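Local coordinates for putative uronate isomerase (Thermotoga maritima, PDB 4NAR), which probably acts as an isomerase, perhaps a lactate racemase that interconverts the two enantiomers of lactate, at residues L47-L52 / K83-S88; R270-I275 / I305-H310; V375-S380 / V389-M394. All blocks are in the same frame, centred on the assembly; numbering follows the deposited sequence.

Contact 1 of 3, residues L47-L52 / K83-S88; sequences LVAKNL and KKLGIS
A49 is the first residue of segment 47-52 to reach its neighbour, and it does so with a single methyl group. Its CB lies 3.4 Å from the carbonyl oxygen of L85 and 3.6 Å from L85 CD2, one branch tip of the leucine, in the last turn of helix 78-85. The leucine is brought there by a first torsion of -62°, which sets CG beside its own backbone N and swings the branched end along the alanine. On the backbone side, A49 O faces the terminal methyl of I87, with CD1 3.9 Å away. V48 and A49 both rest on I148 of strand 144-150. K50 follows, meeting its neighbour chiefly through its base: CB sits 3.4 Å from G86 O, while K50 CA rests against I87 CG1 at 4.0 Å. The close approach of two segments at this point, with the CA atoms of K50 and G86 5.3 Å apart, suits a glycine that leaves the helix with positive phi, since a CB there would press on K50 CD. Small residues at such a close approach illustrate how successive helices of an alpha/beta fold can lie close together: helix 45-58 joins strand 31-36 to strand 63-68, and helix 78-85 leads from there to strand 94-97, all three strands being parallel neighbours. The remainder of the K50 chain runs extended and away from segment 83-88, its first torsion, 98°, lying off the staggered positions, and makes a long, weak ion pair with E12. N51 turns to the other side of its helix, where ND2 donates to L47 O one turn back (2.8 Å, 151° at the hydrogen), in the plane of that carbonyl, and also bonds E12 OE1 of helix 12-24.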
loop_
_atom_site.group_PDB
_atom_site.type_symbol
_atom_site.label_atom_id
_atom_site.label_comp_id
_atom_site.label_asym_id
_atom_site.label_seq_id
_atom_site.Cartn_x
_atom_site.Cartn_y
_atom_site.Cartn_z
ATOM N N LEU A 47 18.787 -0.768 -5.413
ATOM C CA LEU A 47 19.869 -1.732 -5.238
ATOM C C LEU A 47 19.529 -3.070 -5.891
ATOM O O LEU A 47 20.414 -3.780 -6.367
ATOM C CB LEU A 47 20.184 -1.963 -3.749
ATOM C CG LEU A 47 20.779 -0.852 -2.862
ATOM C CD1 LEU A 47 20.904 -1.344 -1.414
ATOM C CD2 LEU A 47 22.134 -0.362 -3.369
ATOM N N VAL A 48 18.251 -3.426 -5.903
ATOM C CA VAL A 48 17.848 -4.714 -6.464
ATOM C C VAL A 48 17.737 -4.641 -7.985
ATOM O O VAL A 48 18.336 -5.452 -8.717
ATOM C CB VAL A 48 16.495 -5.172 -5.885
ATOM C CG1 VAL A 48 16.117 -6.574 -6.397
ATOM C CG2 VAL A 48 16.538 -5.160 -4.370
ATOM N N ALA A 49 16.962 -3.667 -8.457
ATOM C CA ALA A 49 16.690 -3.510 -9.882
ATOM C C ALA A 49 17.961 -3.297 -10.712
ATOM O O ALA A 49 18.188 -3.991 -11.704
ATOM C CB ALA A 49 15.734 -2.357 -10.097
ATOM N N LYS A 50 18.784 -2.333 -10.310
ATOM C CA LYS A 50 19.973 -2.000 -11.091
ATOM C C LYS A 50 20.954 -3.182 -11.185
ATOM O O LYS A 50 21.577 -3.391 -12.227
ATOM C CB LYS A 50 20.649 -0.729 -10.547
ATOM C CG LYS A 50 21.830 -0.962 -9.610
ATOM C CD LYS A 50 22.254 0.330 -8.910
ATOM C CE LYS A 50 23.561 0.133 -8.135
ATOM N NZ LYS A 50 23.719 1.175 -7.082
ATOM N N ASN A 51 21.069 -3.966 -10.114
ATOM C CA ASN A 51 21.986 -5.104 -10.123
ATOM C C ASN A 51 21.411 -6.271 -10.899
ATOM O O ASN A 51 22.134 -6.929 -11.651
ATOM C CB ASN A 51 22.397 -5.514 -8.711
ATOM C CG ASN A 51 23.456 -4.589 -8.133
ATOM O OD1 ASN A 51 24.531 -4.423 -8.721
ATOM N ND2 ASN A 51 23.150 -3.958 -6.996
ATOM N N LEU A 52 20.105 -6.502 -10.737
ATOM C CA LEU A 52 19.403 -7.508 -11.529
ATOM C C LEU A 52 19.607 -7.261 -13.018
ATOM O O LEU A 52 19.933 -8.183 -13.770
ATOM C CB LEU A 52 17.910 -7.482 -11.215
ATOM C CG LEU A 52 17.062 -8.609 -11.799
ATOM C CD1 LEU A 52 17.552 -9.964 -11.289
ATOM C CD2 LEU A 52 15.608 -8.396 -11.429
ATOM N N LYS A 83 14.951 7.045 -10.787
ATOM C CA LYS A 83 15.271 7.121 -9.369
ATOM C C LYS A 83 14.927 5.813 -8.658
ATOM O O LYS A 83 15.723 5.299 -7.865
ATOM C CB LYS A 83 14.569 8.314 -8.695
ATOM C CG LYS A 83 14.704 8.309 -7.157
ATOM C CD LYS A 83 14.609 9.700 -6.530
ATOM C CE LYS A 83 13.185 10.277 -6.593
ATOM N NZ LYS A 83 13.063 11.571 -5.834
ATOM N N LYS A 84 13.749 5.272 -8.949
ATOM C CA LYS A 84 13.282 4.052 -8.287
ATOM C C LYS A 84 14.137 2.826 -8.619
ATOM O O LYS A 84 14.404 1.976 -7.756
ATOM C CB LYS A 84 11.821 3.773 -8.663
ATOM C CG LYS A 84 11.301 2.440 -8.167
ATOM C CD LYS A 84 11.471 2.316 -6.660
ATOM C CE LYS A 84 10.129 2.296 -5.988
ATOM N NZ LYS A 84 9.886 3.475 -5.173
ATOM N N LEU A 85 14.569 2.735 -9.871
ATOM C CA LEU A 85 15.219 1.517 -10.335
ATOM C C LEU A 85 16.740 1.616 -10.280
ATOM O O LEU A 85 17.439 0.589 -10.226
ATOM C CB LEU A 85 14.745 1.189 -11.751
ATOM C CG LEU A 85 13.235 0.923 -11.818
ATOM C CD1 LEU A 85 12.723 0.696 -13.252
ATOM C CD2 LEU A 85 12.870 -0.261 -10.887
ATOM N N GLY A 86 17.238 2.855 -10.267
ATOM C CA GLY A 86 18.655 3.118 -10.399
ATOM C C GLY A 86 19.128 2.760 -11.798
ATOM O O GLY A 86 20.276 2.356 -11.995
ATOM N N ILE A 87 18.234 2.900 -12.776
ATOM C CA ILE A 87 18.552 2.601 -14.173
ATOM C C ILE A 87 18.233 3.824 -15.046
ATOM O O ILE A 87 17.188 4.460 -14.876
ATOM C CB ILE A 87 17.745 1.383 -14.674
ATOM C CG1 ILE A 87 17.941 0.190 -13.730
ATOM C CG2 ILE A 87 18.139 1.022 -16.103
ATOM C CD1 ILE A 87 17.216 -1.101 -14.179
ATOM N N SER A 88 19.122 4.161 -15.978
ATOM C CA SER A 88 18.919 5.358 -16.796
ATOM C C SER A 88 17.903 5.102 -17.905
ATOM O O SER A 88 17.815 3.989 -18.435
ATOM C CB SER A 88 20.242 5.830 -17.404
ATOM O OG SER A 88 20.031 6.754 -18.466
#

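Contact 2 of 3, residues R270-I275 / I305-H310; sequences RAVQVI and IIYAPH
Four backbone hydrogen bonds join A271, Q273 and I275 to I305 and Y307 in the zigzag of a parallel ladder. I305 N donates to A271 O at 2.9 Å, almost straight at 172°; Q273 N returns the bond to I305 O at 2.8 Å. One step on, Y307 N reaches Q273 O (3.0 Å), approaching tilted from the carbonyl plane, and I275 N closes the series on Y307 O (3.0 Å). That last oxygen has a second donor, a water lying 2.8 Å from Y307 O that also donates to I275 O and so bridges the two segments beside the last of these bonds. The amide of Q273 looks elsewhere, with NE2 bonded to G288 O and OE1 taking the N-H of G416. These are strands 268-274 and 302-308 of a five-stranded parallel sheet, inclined by 27° in the usual manner of twisted neighbours, with strand 409-412 beyond the first and strand 373-379 beyond the second. On the face carrying V272, V274, I305 and Y307, V272 is forked between two partners. With CG1 opposite the backbone N (chi1 174°), that methyl meets Y307 CB at 3.7 Å, while CG2 turns to I305 CD1 at 4.0 Å. Trimming V272 to an alanine removes both branches, which is likely to open a gap between I305 and Y307 on this face. W411 of the adjoining strand packs against V272 and V274, and the Y307 ring has P309 CD over one face, offset toward its rim. On the reverse side I275 CG1 lies across I306 CG2 at 3.9 Å, and I275 CB touches the methyl of A308. Farther along, the H310 ring presents CE1, at its edge, to I275 O.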
loop_
_atom_site.group_PDB
_atom_site.type_symbol
_atom_site.label_atom_id
_atom_site.label_comp_id
_atom_site.label_asym_id
_atom_site.label_seq_id
_atom_site.Cartn_x
_atom_site.Cartn_y
_atom_site.Cartn_z
ATOM N N ARG A 270 -1.975 13.681 21.985
ATOM C CA ARG A 270 -1.578 14.376 20.762
ATOM C C ARG A 270 -0.503 13.573 20.038
ATOM O O ARG A 270 0.489 13.148 20.644
ATOM C CB ARG A 270 -1.039 15.779 21.077
ATOM C CG ARG A 270 -2.060 16.901 20.953
ATOM C CD ARG A 270 -1.993 17.894 22.122
ATOM N NE ARG A 270 -0.668 18.486 22.295
ATOM C CZ ARG A 270 -0.276 19.637 21.752
ATOM N NH1 ARG A 270 -1.105 20.331 20.977
ATOM N NH2 ARG A 270 0.951 20.091 21.973
ATOM N N ALA A 271 -0.705 13.362 18.743
ATOM C CA ALA A 271 0.309 12.739 17.896
ATOM C C ALA A 271 0.430 13.548 16.614
ATOM O O ALA A 271 -0.571 13.769 15.913
ATOM C CB ALA A 271 -0.056 11.284 17.582
ATOM N N VAL A 272 1.641 14.016 16.319
ATOM C CA VAL A 272 1.891 14.663 15.036
ATOM C C VAL A 272 2.608 13.674 14.130
ATOM O O VAL A 272 3.743 13.269 14.412
ATOM C CB VAL A 272 2.739 15.948 15.163
ATOM C CG1 VAL A 272 3.086 16.506 13.781
ATOM C CG2 VAL A 272 2.006 17.004 15.989
ATOM N N GLN A 273 1.929 13.272 13.057
ATOM C CA GLN A 273 2.534 12.414 12.052
ATOM C C GLN A 273 3.283 13.277 11.030
ATOM O O GLN A 273 2.674 13.967 10.208
ATOM C CB GLN A 273 1.467 11.536 11.386
ATOM C CG GLN A 273 0.970 10.401 12.286
ATOM C CD GLN A 273 1.921 9.203 12.326
ATOM O OE1 GLN A 273 3.124 9.323 12.054
ATOM N NE2 GLN A 273 1.379 8.034 12.680
ATOM N N VAL A 274 4.608 13.247 11.096
ATOM C CA VAL A 274 5.433 14.104 10.245
ATOM C C VAL A 274 5.634 13.462 8.856
ATOM O O VAL A 274 6.494 12.601 8.682
ATOM C CB VAL A 274 6.785 14.383 10.934
ATOM C CG1 VAL A 274 7.676 15.272 10.071
ATOM C CG2 VAL A 274 6.547 14.976 12.328
ATOM N N ILE A 275 4.835 13.880 7.873
ATOM C CA ILE A 275 4.746 13.165 6.594
ATOM C C ILE A 275 5.791 13.607 5.565
ATOM O O ILE A 275 5.959 14.807 5.308
ATOM C CB ILE A 275 3.329 13.306 5.945
ATOM C CG1 ILE A 275 2.224 12.925 6.929
ATOM C CG2 ILE A 275 3.223 12.470 4.671
ATOM C CD1 ILE A 275 2.420 11.573 7.573
ATOM N N ILE A 305 -2.676 14.628 14.162
ATOM C CA ILE A 305 -2.361 15.728 13.263
ATOM C C ILE A 305 -1.453 15.252 12.141
ATOM O O ILE A 305 -0.290 14.884 12.364
ATOM C CB ILE A 305 -1.654 16.874 14.019
ATOM C CG1 ILE A 305 -2.587 17.454 15.081
ATOM C CG2 ILE A 305 -1.177 17.953 13.049
ATOM C CD1 ILE A 305 -1.851 18.042 16.274
ATOM N N ILE A 306 -1.980 15.277 10.927
ATOM C CA ILE A 306 -1.235 14.860 9.759
ATOM C C ILE A 306 -0.512 16.085 9.199
ATOM O O ILE A 306 -1.097 16.928 8.496
ATOM C CB ILE A 306 -2.185 14.228 8.727
ATOM C CG1 ILE A 306 -2.745 12.927 9.304
ATOM C CG2 ILE A 306 -1.474 13.981 7.385
ATOM C CD1 ILE A 306 -4.144 12.623 8.828
ATOM N N TYR A 307 0.765 16.198 9.538
ATOM C CA TYR A 307 1.515 17.385 9.178
ATOM C C TYR A 307 2.212 17.137 7.848
ATOM O O TYR A 307 3.124 16.304 7.756
ATOM C CB TYR A 307 2.490 17.740 10.306
ATOM C CG TYR A 307 3.469 18.855 10.005
ATOM C CD1 TYR A 307 3.043 20.105 9.541
ATOM C CD2 TYR A 307 4.824 18.666 10.223
ATOM C CE1 TYR A 307 3.974 21.138 9.280
ATOM C CE2 TYR A 307 5.750 19.675 9.975
ATOM C CZ TYR A 307 5.331 20.903 9.505
ATOM O OH TYR A 307 6.289 21.871 9.276
ATOM N N ALA A 308 1.743 17.847 6.818
ATOM C CA ALA A 308 2.177 17.653 5.442
ATOM C C ALA A 308 1.893 18.918 4.634
ATOM O O ALA A 308 0.943 18.954 3.832
ATOM C CB ALA A 308 1.457 16.461 4.839
ATOM N N PRO A 309 2.723 19.960 4.835
ATOM C CA PRO A 309 2.511 21.287 4.234
ATOM C C PRO A 309 2.408 21.280 2.714
ATOM O O PRO A 309 1.869 22.231 2.136
ATOM C CB PRO A 309 3.766 22.078 4.653
ATOM C CG PRO A 309 4.799 21.024 5.021
ATOM C CD PRO A 309 3.976 19.898 5.613
ATOM N N HIS A 310 2.938 20.244 2.074
ATOM C CA HIS A 310 3.012 20.196 0.617
ATOM C C HIS A 310 1.726 19.654 -0.025
ATOM O O HIS A 310 1.482 19.859 -1.211
ATOM C CB HIS A 310 4.210 19.333 0.196
ATOM C CG HIS A 310 4.257 17.997 0.878
ATOM N ND1 HIS A 310 4.584 17.850 2.221
ATOM C CD2 HIS A 310 4.013 16.740 0.424
ATOM C CE1 HIS A 310 4.551 16.576 2.545
ATOM N NE2 HIS A 310 4.202 15.872 1.473
HETATM O O HOH W 1 5.879 16.921 7.442
#

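Contact 3 of 3, residues V375-S380 / V389-M394; sequences VILATS and VNLGYM
The closest side-chain approach between V375-S380 and V389-M394 is that of a methyl laid on a backbone: I376 CG2 stands 3.4 Å from Y393 C, near the peptide that leads into M394. The other branch of I376 runs over G392, where the lack of a side chain is a requirement of space, because a CB would collide with I376 CG1. Three hydrogen bonds hold the two segments in parallel register. G392 N donates to V375 O at 2.9 Å, in the carbonyl plane. The two that follow are less regular: L377 N comes to G392 O (3.0 Å) from 59° out of the carbonyl plane, and M394 N lies likewise above the plane of L377 O (3.2 Å). Y393 CA makes a weaker CA-H...O contact to the same L377 O, and A378 CA makes another to M394 O at 3.2 Å. Around this ladder, the selenomethionine M394 sets CG against I376 CG2 at 4.0 Å, whereas L391 CD2 crosses L377 at its CG, also 4.0 Å away, on the opposite face. With its CG opposite the backbone N (chi1 174°), the Y393 ring comes beside the backbone of L377, CD2 being 3.7 Å from L377 O, and it also meets C386 and E383. The intervening helix 383-388 makes this a beta-alpha-beta unit; a Schellman motif with N390 at positive phi ends the helix and turns the chain toward strand 392-393. That short strand borders the parallel sheet, with strand 302-308 flanking strand 373-379 on its other side and helix 347-357 packing against V375 and L391.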
loop_
_atom_site.group_PDB
_atom_site.type_symbol
_atom_site.label_atom_id
_atom_site.label_comp_id
_atom_site.label_asym_id
_atom_site.label_seq_id
_atom_site.Cartn_x
_atom_site.Cartn_y
_atom_site.Cartn_z
ATOM N N VAL A 375 -9.082 13.924 13.784
ATOM C CA VAL A 375 -8.058 13.859 12.735
ATOM C C VAL A 375 -7.896 15.232 12.107
ATOM O O VAL A 375 -8.856 15.797 11.556
ATOM C CB VAL A 375 -8.441 12.880 11.596
ATOM C CG1 VAL A 375 -7.361 12.896 10.503
ATOM C CG2 VAL A 375 -8.681 11.477 12.146
ATOM N N ILE A 376 -6.690 15.775 12.180
ATOM C CA ILE A 376 -6.471 17.139 11.721
ATOM C C ILE A 376 -5.497 17.167 10.552
ATOM O O ILE A 376 -4.456 16.507 10.578
ATOM C CB ILE A 376 -5.978 18.024 12.880
ATOM C CG1 ILE A 376 -7.073 18.106 13.952
ATOM C CG2 ILE A 376 -5.584 19.429 12.393
ATOM C CD1 ILE A 376 -6.552 17.908 15.379
ATOM N N LEU A 377 -5.861 17.916 9.515
ATOM C CA LEU A 377 -5.001 18.104 8.364
ATOM C C LEU A 377 -4.192 19.392 8.533
ATOM O O LEU A 377 -4.756 20.501 8.551
ATOM C CB LEU A 377 -5.825 18.177 7.078
ATOM C CG LEU A 377 -6.496 16.894 6.571
ATOM C CD1 LEU A 377 -6.913 17.008 5.077
ATOM C CD2 LEU A 377 -5.592 15.687 6.799
ATOM N N ALA A 378 -2.875 19.245 8.678
ATOM C CA ALA A 378 -1.970 20.396 8.670
ATOM C C ALA A 378 -1.214 20.417 7.338
ATOM O O ALA A 378 -0.038 20.049 7.260
ATOM C CB ALA A 378 -1.003 20.345 9.851
ATOM N N THR A 379 -1.922 20.833 6.289
ATOM C CA THR A 379 -1.446 20.736 4.918
ATOM C C THR A 379 -1.772 22.043 4.193
ATOM O O THR A 379 -2.216 23.006 4.824
ATOM C CB THR A 379 -2.126 19.546 4.179
ATOM O OG1 THR A 379 -3.399 19.947 3.658
ATOM C CG2 THR A 379 -2.341 18.351 5.108
ATOM N N SER A 380 -1.558 22.097 2.879
ATOM C CA SER A 380 -1.931 23.308 2.148
ATOM C C SER A 380 -3.353 23.223 1.588
ATOM O O SER A 380 -3.760 24.042 0.754
ATOM C CB SER A 380 -0.901 23.697 1.073
ATOM O OG SER A 380 -0.616 22.609 0.228
ATOM N N VAL A 389 -14.997 18.408 4.389
ATOM C CA VAL A 389 -14.894 16.944 4.301
ATOM C C VAL A 389 -14.864 16.340 5.694
ATOM O O VAL A 389 -14.481 15.168 5.876
ATOM C CB VAL A 389 -13.650 16.487 3.480
ATOM C CG1 VAL A 389 -13.731 17.051 2.061
ATOM C CG2 VAL A 389 -12.306 16.904 4.172
ATOM N N ASN A 390 -15.254 17.158 6.675
ATOM C CA ASN A 390 -15.423 16.691 8.059
ATOM C C ASN A 390 -14.104 16.381 8.810
ATOM O O ASN A 390 -14.068 15.560 9.743
ATOM C CB ASN A 390 -16.366 15.485 8.106
ATOM C CG ASN A 390 -17.158 15.419 9.394
ATOM O OD1 ASN A 390 -17.577 16.458 9.933
ATOM N ND2 ASN A 390 -17.361 14.192 9.912
ATOM N N LEU A 391 -13.037 17.067 8.417
ATOM C CA LEU A 391 -11.738 16.926 9.072
ATOM C C LEU A 391 -11.322 18.241 9.770
ATOM O O LEU A 391 -11.810 19.322 9.416
ATOM C CB LEU A 391 -10.682 16.514 8.037
ATOM C CG LEU A 391 -10.211 15.049 8.009
ATOM C CD1 LEU A 391 -11.249 14.082 8.545
ATOM C CD2 LEU A 391 -9.727 14.619 6.600
ATOM N N GLY A 392 -10.415 18.146 10.744
ATOM C CA GLY A 392 -9.887 19.326 11.409
ATOM C C GLY A 392 -8.808 20.027 10.595
ATOM O O GLY A 392 -8.397 19.530 9.534
ATOM N N TYR A 393 -8.339 21.178 11.092
ATOM C CA TYR A 393 -7.298 21.955 10.407
ATOM C C TYR A 393 -6.292 22.570 11.381
ATOM O O TYR A 393 -6.654 22.996 12.479
ATOM C CB TYR A 393 -7.919 23.079 9.565
ATOM C CG TYR A 393 -6.907 24.034 8.942
ATOM C CD1 TYR A 393 -6.524 25.213 9.592
ATOM C CD2 TYR A 393 -6.328 23.752 7.702
ATOM C CE1 TYR A 393 -5.593 26.076 9.020
ATOM C CE2 TYR A 393 -5.402 24.614 7.120
ATOM C CZ TYR A 393 -5.045 25.774 7.781
ATOM O OH TYR A 393 -4.126 26.620 7.199
HETATM N N MSE A 394 -5.030 22.623 10.963
HETATM C CA MSE A 394 -4.024 23.427 11.654
HETATM C C MSE A 394 -3.123 24.046 10.608
HETATM O O MSE A 394 -2.744 23.384 9.633
HETATM C CB MSE A 394 -3.192 22.605 12.651
HETATM C CG MSE A 394 -3.761 22.551 14.058
HETATM SE SE MSE A 394 -2.590 21.574 15.302
HETATM C CE MSE A 394 -3.870 21.328 16.760
#

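In the fold
Followed from the N terminus, the three contacts come strictly in series; none nests in another and none crosses. Contact 1 closes a loop of 30 residues that contains strand 63-68 and most of helix 78-85, and it belongs to the larger mixed sheet and its helices. Contact 2 then closes 29 residues, and contact 3 only eight, largely helix 383-388. These last two touch: strands 302-308 and 373-379 are neighbours, with I306 N 2.8 Å from I376 O and A308 N 2.9 Å from A378 O. Together they build four adjacent strands of the parallel sheet. Contact 1 stands apart, its nearest atoms about 12 Å from those of contact 2.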